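Local coordinates for Abbfa_003403 (Acinetobacter baumannii, PDB 4ZXH), which probably builds a peptide as a four-domain nonribosomal synthetase, activating an amino acid, carrying it on a phosphopantetheine arm, condensing it and releasing the product, at residues D698-Q701 against L702-L706; P718-W721 against K722-L725; D745-L748 against A749-L753. One frame throughout, in Å; residues are numbered along the deposited sequence.

Contact 1. Residues D698-Q701 against L702-L706; sequences DGIQ and LVDYL
Asp704 turns its carboxylate back over Ile700 because CG stands anti to its own carbonyl carbon (chi1 -73°), beside the backbone N. One residue earlier, Val703 has CG1 anti to N (chi1 172°), which leaves CG2 beside its backbone N and facing the carbonyl oxygen of Gly699. Val703 CG2 and Asp704 CG, each beside its own N, are thereby brought near the carbonyl four residues back. The general principle at work is the bonding of each helical amide to that carbonyl, here at the start of helix 699-709 with Asp698 at its N-cap position. At Val703 the backbone N bonds Gly699 O at 2.8 Å, while CG2 lies beside the same oxygen. At Asp704 the N bonds Ile700 O at 3.1 Å, and OD2 comes no nearer than 4.3 Å to the CG2 methyl of Ile700, the one side-chain approach between the two residues. Leu702 N is held by Asp698 O at 2.8 Å, with the donor close to the axis of the carbonyl, and only weakly by Gly699 O at 3.2 Å. Tyr705 N to Gln701 O, 3.1 Å, continues the series into the next turn. On the inner face, Leu702 reaches out to Met723 and Leu724 of helix 718-725 and to Leu664 of strand 662-665, whereas Ile700 and Asp704 belong to the exposed face. Chemically, the four carbonyls from Asp698 to Gln701 each take an amide four residues on, and the Asp704 carboxylate, lying on the exposed side by an oxygen already engaged by Asp704 N, gains no bond from it.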
ATOM      1  N   ASP A 698      12.832   3.507 -34.345  1.00 57.65           N
ATOM      2  CA  ASP A 698      11.683   2.776 -34.840  1.00 60.12           C
ATOM      3  C   ASP A 698      11.845   1.298 -34.464  1.00 61.68           C
ATOM      4  O   ASP A 698      12.761   0.623 -34.937  1.00 63.81           O
ATOM      5  CB  ASP A 698      11.549   2.964 -36.353  1.00 65.28           C
ATOM      6  CG  ASP A 698      10.204   2.521 -36.877  1.00 78.43           C
ATOM      7  OD1 ASP A 698       9.460   1.846 -36.125  1.00 80.11           O
ATOM      8  OD2 ASP A 698       9.887   2.858 -38.041  1.00 86.53           O
ATOM      9  N   GLY A 699      10.966   0.808 -33.596  1.00 60.29           N
ATOM     10  CA  GLY A 699      11.066  -0.552 -33.096  1.00 65.17           C
ATOM     11  C   GLY A 699      11.120  -1.627 -34.170  1.00 70.52           C
ATOM     12  O   GLY A 699      11.982  -2.508 -34.137  1.00 68.03           O
ATOM     13  N   ILE A 700      10.200  -1.555 -35.128  1.00 71.34           N
ATOM     14  CA  ILE A 700      10.131  -2.547 -36.194  1.00 71.70           C
ATOM     15  C   ILE A 700      11.354  -2.445 -37.093  1.00 70.71           C
ATOM     16  O   ILE A 700      11.897  -3.449 -37.563  1.00 77.29           O
ATOM     17  CB  ILE A 700       8.849  -2.382 -37.028  1.00 73.06           C
ATOM     18  CG1 ILE A 700       7.620  -2.545 -36.124  1.00 79.71           C
ATOM     19  CG2 ILE A 700       8.824  -3.384 -38.178  1.00 66.49           C
ATOM     20  CD1 ILE A 700       6.292  -2.311 -36.822  1.00 83.82           C
ATOM     21  N   GLN A 701      11.809  -1.224 -37.313  1.00 62.42           N
ATOM     22  CA  GLN A 701      12.983  -1.031 -38.133  1.00 59.92           C
ATOM     23  C   GLN A 701      14.247  -1.533 -37.414  1.00 59.48           C
ATOM     24  O   GLN A 701      15.191  -1.992 -38.064  1.00 55.09           O
ATOM     25  CB  GLN A 701      13.111   0.436 -38.511  1.00 58.80           C
ATOM     26  CG  GLN A 701      13.675   0.656 -39.904  1.00 67.34           C
ATOM     27  CD  GLN A 701      13.413   2.058 -40.393  1.00 66.98           C
ATOM     28  OE1 GLN A 701      12.454   2.705 -39.954  1.00 61.23           O
ATOM     29  NE2 GLN A 701      14.271   2.552 -41.287  1.00 65.04           N
ATOM     30  N   LEU A 702      14.250  -1.467 -36.079  1.00 57.77           N
ATOM     31  CA  LEU A 702      15.385  -1.958 -35.288  1.00 52.74           C
ATOM     32  C   LEU A 702      15.344  -3.478 -35.132  1.00 53.83           C
ATOM     33  O   LEU A 702      16.390  -4.120 -35.094  1.00 53.75           O
ATOM     34  CB  LEU A 702      15.431  -1.294 -33.908  1.00 46.48           C
ATOM     35  CG  LEU A 702      16.625  -1.651 -33.013  1.00 43.54           C
ATOM     36  CD1 LEU A 702      17.953  -1.357 -33.711  1.00 46.18           C
ATOM     37  CD2 LEU A 702      16.562  -0.902 -31.703  1.00 36.14           C
ATOM     38  N   VAL A 703      14.149  -4.053 -35.044  1.00 55.84           N
ATOM     39  CA  VAL A 703      14.022  -5.508 -35.056  1.00 59.41           C
ATOM     40  C   VAL A 703      14.600  -6.077 -36.351  1.00 59.26           C
ATOM     41  O   VAL A 703      15.266  -7.110 -36.337  1.00 66.09           O
ATOM     42  CB  VAL A 703      12.560  -5.967 -34.911  1.00 69.52           C
ATOM     43  CG1 VAL A 703      12.458  -7.466 -35.113  1.00 76.26           C
ATOM     44  CG2 VAL A 703      12.016  -5.597 -33.541  1.00 72.10           C
ATOM     45  N   ASP A 704      14.367  -5.387 -37.464  1.00 57.27           N
ATOM     46  CA  ASP A 704      14.823  -5.877 -38.761  1.00 65.86           C
ATOM     47  C   ASP A 704      16.330  -5.725 -38.927  1.00 70.69           C
ATOM     48  O   ASP A 704      16.987  -6.608 -39.484  1.00 74.63           O
ATOM     49  CB  ASP A 704      14.103  -5.157 -39.905  1.00 66.55           C
ATOM     50  CG  ASP A 704      12.657  -5.602 -40.065  1.00 79.55           C
ATOM     51  OD1 ASP A 704      12.256  -6.632 -39.465  1.00 81.97           O
ATOM     52  OD2 ASP A 704      11.917  -4.919 -40.806  1.00 82.76           O
ATOM     53  N   TYR A 705      16.873  -4.607 -38.451  1.00 63.60           N
ATOM     54  CA  TYR A 705      18.306  -4.370 -38.564  1.00 63.17           C
ATOM     55  C   TYR A 705      19.049  -5.388 -37.702  1.00 69.74           C
ATOM     56  O   TYR A 705      20.158  -5.798 -38.042  1.00 75.66           O
ATOM     57  CB  TYR A 705      18.672  -2.939 -38.144  1.00 60.15           C
ATOM     58  CG  TYR A 705      20.038  -2.474 -38.629  1.00 73.61           C
ATOM     59  CD1 TYR A 705      20.157  -1.610 -39.717  1.00 75.73           C
ATOM     60  CD2 TYR A 705      21.210  -2.915 -38.011  1.00 83.81           C
ATOM     61  CE1 TYR A 705      21.404  -1.187 -40.167  1.00 82.60           C
ATOM     62  CE2 TYR A 705      22.461  -2.505 -38.458  1.00 87.07           C
ATOM     63  CZ  TYR A 705      22.553  -1.638 -39.535  1.00 90.99           C
ATOM     64  OH  TYR A 705      23.792  -1.219 -39.981  1.00 96.94           O
ATOM     65  N   LEU A 706      18.428  -5.803 -36.597  1.00 71.99           N
ATOM     66  CA  LEU A 706      19.045  -6.756 -35.672  1.00 71.20           C
ATOM     67  C   LEU A 706      19.093  -8.169 -36.238  1.00 85.44           C
ATOM     68  O   LEU A 706      20.165  -8.776 -36.277  1.00 88.75           O
ATOM     69  CB  LEU A 706      18.303  -6.770 -34.334  1.00 62.83           C
ATOM     70  CG  LEU A 706      18.617  -5.681 -33.302  1.00 51.93           C
ATOM     71  CD1 LEU A 706      17.598  -5.734 -32.177  1.00 53.85           C
ATOM     72  CD2 LEU A 706      20.020  -5.823 -32.744  1.00 41.40           C
TER

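Contact 2. Residues P718-W721 against K722-L725; sequences PATW and KMLL
Lys722 runs back along the first turn of its helix toward Pro718. CB sits between two carbonyls, near both Pro718 O and Ala719 O. CG, placed beside the backbone N by a chi1 of -73°, comes to 3.5 Å from Pro718 O, and CD passes the same oxygen at 3.9 Å. The chain stays extended beyond CG, and this carries CE to 4.3 Å from Pro718 CB, at that one corner of the ring. At the tip, NZ makes a long, weak ion pair with Asp895. The oxygen skirted by this methylene chain is already engaged: Lys722 N donates to Pro718 O at 2.7 Å in an almost straight bond. As in other beta-alpha-beta units, the helix concerned, 718-725, links two parallel strands, 713-716 and 735-740, and lays its hydrophobic face on the sheet. Trp721 faces that sheet, touching Ala737 and Cys739, while Leu724 beside it turns to helix 699-709. The two side chains still point the same way, with Leu724 CD2 4.0 Å from Trp721 CZ3 and approaching the ring obliquely. The indole is also held from the sheet, where Trp721 NE1 bonds the carbonyl oxygen of Leu738. Elsewhere on the helix, Leu725 N bonds Trp721 O at 3.0 Å, and Leu725 CG lies beside that same oxygen.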
ATOM      1  N   PRO A 718      16.776   1.977 -20.953  1.00 45.64           N
ATOM      2  CA  PRO A 718      15.471   1.302 -20.835  1.00 38.11           C
ATOM      3  C   PRO A 718      14.469   1.692 -21.908  1.00 40.87           C
ATOM      4  O   PRO A 718      13.814   0.815 -22.463  1.00 44.54           O
ATOM      5  CB  PRO A 718      14.987   1.745 -19.464  1.00 33.60           C
ATOM      6  CG  PRO A 718      16.286   1.794 -18.650  1.00 35.21           C
ATOM      7  CD  PRO A 718      17.347   2.299 -19.626  1.00 40.55           C
ATOM      8  N   ALA A 719      14.368   2.982 -22.208  1.00 42.95           N
ATOM      9  CA  ALA A 719      13.439   3.463 -23.225  1.00 40.38           C
ATOM     10  C   ALA A 719      13.557   2.676 -24.518  1.00 39.40           C
ATOM     11  O   ALA A 719      12.549   2.268 -25.086  1.00 40.70           O
ATOM     12  CB  ALA A 719      13.673   4.926 -23.494  1.00 47.33           C
ATOM     13  N   THR A 720      14.786   2.450 -24.971  1.00 40.28           N
ATOM     14  CA  THR A 720      15.010   1.686 -26.191  1.00 35.31           C
ATOM     15  C   THR A 720      14.605   0.226 -25.996  1.00 39.84           C
ATOM     16  O   THR A 720      13.961  -0.364 -26.866  1.00 48.33           O
ATOM     17  CB  THR A 720      16.479   1.742 -26.642  1.00 43.50           C
ATOM     18  OG1 THR A 720      16.965   3.088 -26.575  1.00 41.70           O
ATOM     19  CG2 THR A 720      16.616   1.247 -28.058  1.00 49.24           C
ATOM     20  N   TRP A 721      14.973  -0.358 -24.857  1.00 45.04           N
ATOM     21  CA  TRP A 721      14.637  -1.765 -24.600  1.00 42.83           C
ATOM     22  C   TRP A 721      13.133  -1.964 -24.568  1.00 46.45           C
ATOM     23  O   TRP A 721      12.629  -2.938 -25.131  1.00 49.00           O
ATOM     24  CB  TRP A 721      15.254  -2.265 -23.295  1.00 36.14           C
ATOM     25  CG  TRP A 721      16.748  -2.428 -23.346  1.00 38.73           C
ATOM     26  CD1 TRP A 721      17.672  -1.709 -22.645  1.00 36.28           C
ATOM     27  CD2 TRP A 721      17.492  -3.364 -24.143  1.00 41.59           C
ATOM     28  NE1 TRP A 721      18.948  -2.137 -22.953  1.00 37.55           N
ATOM     29  CE2 TRP A 721      18.867  -3.152 -23.877  1.00 38.02           C
ATOM     30  CE3 TRP A 721      17.136  -4.356 -25.064  1.00 35.73           C
ATOM     31  CZ2 TRP A 721      19.877  -3.885 -24.487  1.00 38.52           C
ATOM     32  CZ3 TRP A 721      18.135  -5.088 -25.668  1.00 37.72           C
ATOM     33  CH2 TRP A 721      19.491  -4.854 -25.376  1.00 43.58           C
ATOM     34  N   LYS A 722      12.421  -1.040 -23.917  1.00 45.77           N
ATOM     35  CA  LYS A 722      10.953  -1.049 -23.925  1.00 45.39           C
ATOM     36  C   LYS A 722      10.450  -0.996 -25.360  1.00 46.86           C
ATOM     37  O   LYS A 722       9.575  -1.774 -25.737  1.00 49.65           O
ATOM     38  CB  LYS A 722      10.367   0.121 -23.114  1.00 46.41           C
ATOM     39  CG  LYS A 722      10.503  -0.017 -21.597  1.00 58.70           C
ATOM     40  CD  LYS A 722      10.277   1.314 -20.875  1.00 68.28           C
ATOM     41  CE  LYS A 722      10.670   1.233 -19.386  1.00 77.92           C
ATOM     42  NZ  LYS A 722      10.705   2.591 -18.738  1.00 79.79           N
ATOM     43  N   MET A 723      11.015  -0.092 -26.164  1.00 48.09           N
ATOM     44  CA  MET A 723      10.582   0.081 -27.559  1.00 51.70           C
ATOM     45  C   MET A 723      10.688  -1.235 -28.345  1.00 55.02           C
ATOM     46  O   MET A 723       9.773  -1.622 -29.087  1.00 53.46           O
ATOM     47  CB  MET A 723      11.403   1.175 -28.248  1.00 44.81           C
ATOM     48  CG  MET A 723      10.970   1.456 -29.681  1.00 48.46           C
ATOM     49  SD  MET A 723      12.006   2.656 -30.553  1.00 64.23           S
ATOM     50  CE  MET A 723      13.462   1.674 -30.893  1.00 42.12           C
ATOM     51  N   LEU A 724      11.805  -1.923 -28.138  1.00 54.36           N
ATOM     52  CA  LEU A 724      12.083  -3.209 -28.762  1.00 51.75           C
ATOM     53  C   LEU A 724      11.088  -4.298 -28.352  1.00 56.74           C
ATOM     54  O   LEU A 724      10.530  -4.985 -29.203  1.00 70.13           O
ATOM     55  CB  LEU A 724      13.503  -3.629 -28.403  1.00 52.49           C
ATOM     56  CG  LEU A 724      14.355  -4.405 -29.395  1.00 53.58           C
ATOM     57  CD1 LEU A 724      14.344  -3.752 -30.767  1.00 54.10           C
ATOM     58  CD2 LEU A 724      15.758  -4.431 -28.848  1.00 49.93           C
ATOM     59  N   LEU A 725      10.854  -4.451 -27.054  1.00 54.32           N
ATOM     60  CA  LEU A 725       9.942  -5.494 -26.580  1.00 58.64           C
ATOM     61  C   LEU A 725       8.510  -5.216 -27.003  1.00 66.88           C
ATOM     62  O   LEU A 725       7.735  -6.142 -27.228  1.00 82.97           O
ATOM     63  CB  LEU A 725      10.016  -5.637 -25.058  1.00 56.99           C
ATOM     64  CG  LEU A 725      11.417  -5.962 -24.534  1.00 57.98           C
ATOM     65  CD1 LEU A 725      11.444  -6.009 -23.024  1.00 56.56           C
ATOM     66  CD2 LEU A 725      11.959  -7.259 -25.136  1.00 56.48           C
TER

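Contact 3. Residues D745-L748 against A749-L753; sequences DTIL and AEKLL
Helix 746-753 is the connecting element of the beta-alpha-beta unit formed with strands 735-740 and 756-763, and Leu748 and Leu752, one turn apart, form part of its buried side. Leu748 CD1 meets Leu752 CG at 4.0 Å, the two branched ends crossing at a slant rather than lying parallel. The two first torsions differ: CG of Leu748 is anti to the backbone N (chi1 175°), while CG of Leu752 stands beside its own N (chi1 -80°) and so leans back on the preceding turn. Leu752 CG therefore also passes 3.4 Å from Leu748 O, the acceptor of Leu752 N at 2.9 Å. A different face carries Ile747 and Lys751, which run side by side in the same direction. Here the methyl Ile747 CG2 touches Lys751 CE at 4.1 Å, before the lysine chain bends at its last torsion. At the amino end Asp745 occupies the N-cap position, and its carbonyl oxygen takes Ala749 N at 3.1 Å with the donor in the carbonyl plane. The CB of Ala749 lies beside Thr746 O. Asn885 of helix 880-888 touches Asp745, Thr746 and Ile747, so this end of the helix faces the C-terminal part of the adenylation region. Leu725 of the neighbouring helix meets Leu748, and Trp721 meets Leu752. An apolar stripe turned inward, with longer polar chains beside it, is typical of an amphipathic helix bridging adjacent parallel strands in a beta-alpha-beta crossover.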
ATOM      1  N   ASP A 745      13.772  -1.538 -13.618  1.00 49.29           N
ATOM      2  CA  ASP A 745      12.649  -2.057 -12.844  1.00 48.04           C
ATOM      3  C   ASP A 745      12.516  -3.555 -13.073  1.00 52.00           C
ATOM      4  O   ASP A 745      12.972  -4.077 -14.091  1.00 50.68           O
ATOM      5  CB  ASP A 745      11.332  -1.338 -13.195  1.00 53.74           C
ATOM      6  CG  ASP A 745      11.061  -1.280 -14.693  1.00 68.36           C
ATOM      7  OD1 ASP A 745      11.971  -0.894 -15.463  1.00 85.67           O
ATOM      8  OD2 ASP A 745       9.949  -1.662 -15.109  1.00 64.90           O
ATOM      9  N   THR A 746      11.892  -4.242 -12.124  1.00 55.50           N
ATOM     10  CA  THR A 746      11.807  -5.696 -12.173  1.00 58.90           C
ATOM     11  C   THR A 746      11.047  -6.199 -13.405  1.00 57.85           C
ATOM     12  O   THR A 746      11.430  -7.210 -14.000  1.00 58.34           O
ATOM     13  CB  THR A 746      11.152  -6.241 -10.897  1.00 58.96           C
ATOM     14  OG1 THR A 746       9.965  -5.495 -10.644  1.00 61.87           O
ATOM     15  CG2 THR A 746      12.079  -6.051  -9.703  1.00 62.92           C
ATOM     16  N   ILE A 747       9.990  -5.490 -13.801  1.00 56.25           N
ATOM     17  CA  ILE A 747       9.200  -5.906 -14.959  1.00 56.25           C
ATOM     18  C   ILE A 747      10.036  -5.939 -16.242  1.00 54.98           C
ATOM     19  O   ILE A 747       9.979  -6.909 -16.995  1.00 58.64           O
ATOM     20  CB  ILE A 747       7.982  -4.986 -15.207  1.00 53.47           C
ATOM     21  CG1 ILE A 747       7.189  -4.746 -13.915  1.00 48.71           C
ATOM     22  CG2 ILE A 747       7.093  -5.570 -16.317  1.00 48.20           C
ATOM     23  CD1 ILE A 747       6.459  -5.958 -13.386  1.00 43.58           C
ATOM     24  N   LEU A 748      10.803  -4.881 -16.498  1.00 51.32           N
ATOM     25  CA  LEU A 748      11.643  -4.853 -17.696  1.00 49.15           C
ATOM     26  C   LEU A 748      12.710  -5.930 -17.610  1.00 53.49           C
ATOM     27  O   LEU A 748      13.105  -6.523 -18.611  1.00 60.56           O
ATOM     28  CB  LEU A 748      12.295  -3.486 -17.888  1.00 39.72           C
ATOM     29  CG  LEU A 748      13.286  -3.387 -19.053  1.00 37.39           C
ATOM     30  CD1 LEU A 748      12.636  -3.772 -20.372  1.00 36.31           C
ATOM     31  CD2 LEU A 748      13.897  -2.000 -19.144  1.00 35.91           C
ATOM     32  N   ALA A 749      13.160  -6.185 -16.392  1.00 51.64           N
ATOM     33  CA  ALA A 749      14.199  -7.167 -16.162  1.00 49.55           C
ATOM     34  C   ALA A 749      13.728  -8.554 -16.561  1.00 49.11           C
ATOM     35  O   ALA A 749      14.443  -9.262 -17.267  1.00 50.84           O
ATOM     36  CB  ALA A 749      14.634  -7.148 -14.703  1.00 50.29           C
ATOM     37  N   GLU A 750      12.536  -8.960 -16.122  1.00 50.10           N
ATOM     38  CA  GLU A 750      12.094 -10.311 -16.451  1.00 56.63           C
ATOM     39  C   GLU A 750      11.887 -10.461 -17.943  1.00 57.15           C
ATOM     40  O   GLU A 750      12.256 -11.483 -18.510  1.00 60.28           O
ATOM     41  CB  GLU A 750      10.818 -10.706 -15.715  1.00 66.71           C
ATOM     42  CG  GLU A 750      11.096 -11.681 -14.569  1.00 92.28           C
ATOM     43  CD  GLU A 750      11.415 -13.107 -15.033  1.00106.43           C
ATOM     44  OE1 GLU A 750      10.683 -13.638 -15.894  1.00111.05           O
ATOM     45  OE2 GLU A 750      12.417 -13.688 -14.546  1.00107.91           O
ATOM     46  N   LYS A 751      11.304  -9.444 -18.572  1.00 56.89           N
ATOM     47  CA  LYS A 751      11.101  -9.463 -20.018  1.00 55.92           C
ATOM     48  C   LYS A 751      12.435  -9.616 -20.742  1.00 50.12           C
ATOM     49  O   LYS A 751      12.552 -10.401 -21.674  1.00 54.94           O
ATOM     50  CB  LYS A 751      10.398  -8.190 -20.490  1.00 61.88           C
ATOM     51  CG  LYS A 751       8.909  -8.075 -20.160  1.00 67.50           C
ATOM     52  CD  LYS A 751       8.428  -6.675 -20.556  1.00 68.88           C
ATOM     53  CE  LYS A 751       6.941  -6.475 -20.338  1.00 64.53           C
ATOM     54  NZ  LYS A 751       6.178  -7.218 -21.357  1.00 67.54           N
ATOM     55  N   LEU A 752      13.445  -8.870 -20.308  1.00 46.14           N
ATOM     56  CA  LEU A 752      14.766  -8.949 -20.933  1.00 46.97           C
ATOM     57  C   LEU A 752      15.440 -10.307 -20.714  1.00 53.01           C
ATOM     58  O   LEU A 752      15.997 -10.888 -21.643  1.00 57.36           O
ATOM     59  CB  LEU A 752      15.676  -7.836 -20.411  1.00 43.59           C
ATOM     60  CG  LEU A 752      15.498  -6.445 -21.021  1.00 54.24           C
ATOM     61  CD1 LEU A 752      16.565  -5.533 -20.494  1.00 52.30           C
ATOM     62  CD2 LEU A 752      15.550  -6.486 -22.540  1.00 58.78           C
ATOM     63  N   LEU A 753      15.386 -10.811 -19.483  1.00 63.61           N
ATOM     64  CA  LEU A 753      16.058 -12.060 -19.132  1.00 60.61           C
ATOM     65  C   LEU A 753      15.663 -13.235 -20.022  1.00 71.39           C
ATOM     66  O   LEU A 753      16.470 -14.131 -20.270  1.00 82.41           O
ATOM     67  CB  LEU A 753      15.788 -12.406 -17.674  1.00 51.04           C
ATOM     68  CG  LEU A 753      16.718 -11.653 -16.732  1.00 50.29           C
ATOM     69  CD1 LEU A 753      16.401 -11.945 -15.263  1.00 46.53           C
ATOM     70  CD2 LEU A 753      18.147 -12.029 -17.074  1.00 46.11           C
TER

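Taken from the N terminus, the contacts follow in series, none nesting in or crossing another, and each closes only turns of its own helix. Contact 1 opens helix 699-709, which leads to strand 713-716. Contact 2 spans the helix from that strand to strand 735-740, and contact 3 the helix onward to strand 756-763. The three helices pack side by side with contact 2 in the middle: Leu724 CD2 lies 4.0 Å from Leu706 CD1 of contact 1, and Pro718 CB 3.9 Å from Leu748 CD2 of contact 3. Contacts 1 and 3 stay about 10 Å apart at their nearest atoms. Residues of contact 1 reach strand 662-665, and those of contact 2 strand 735-740, of the same mixed sheet.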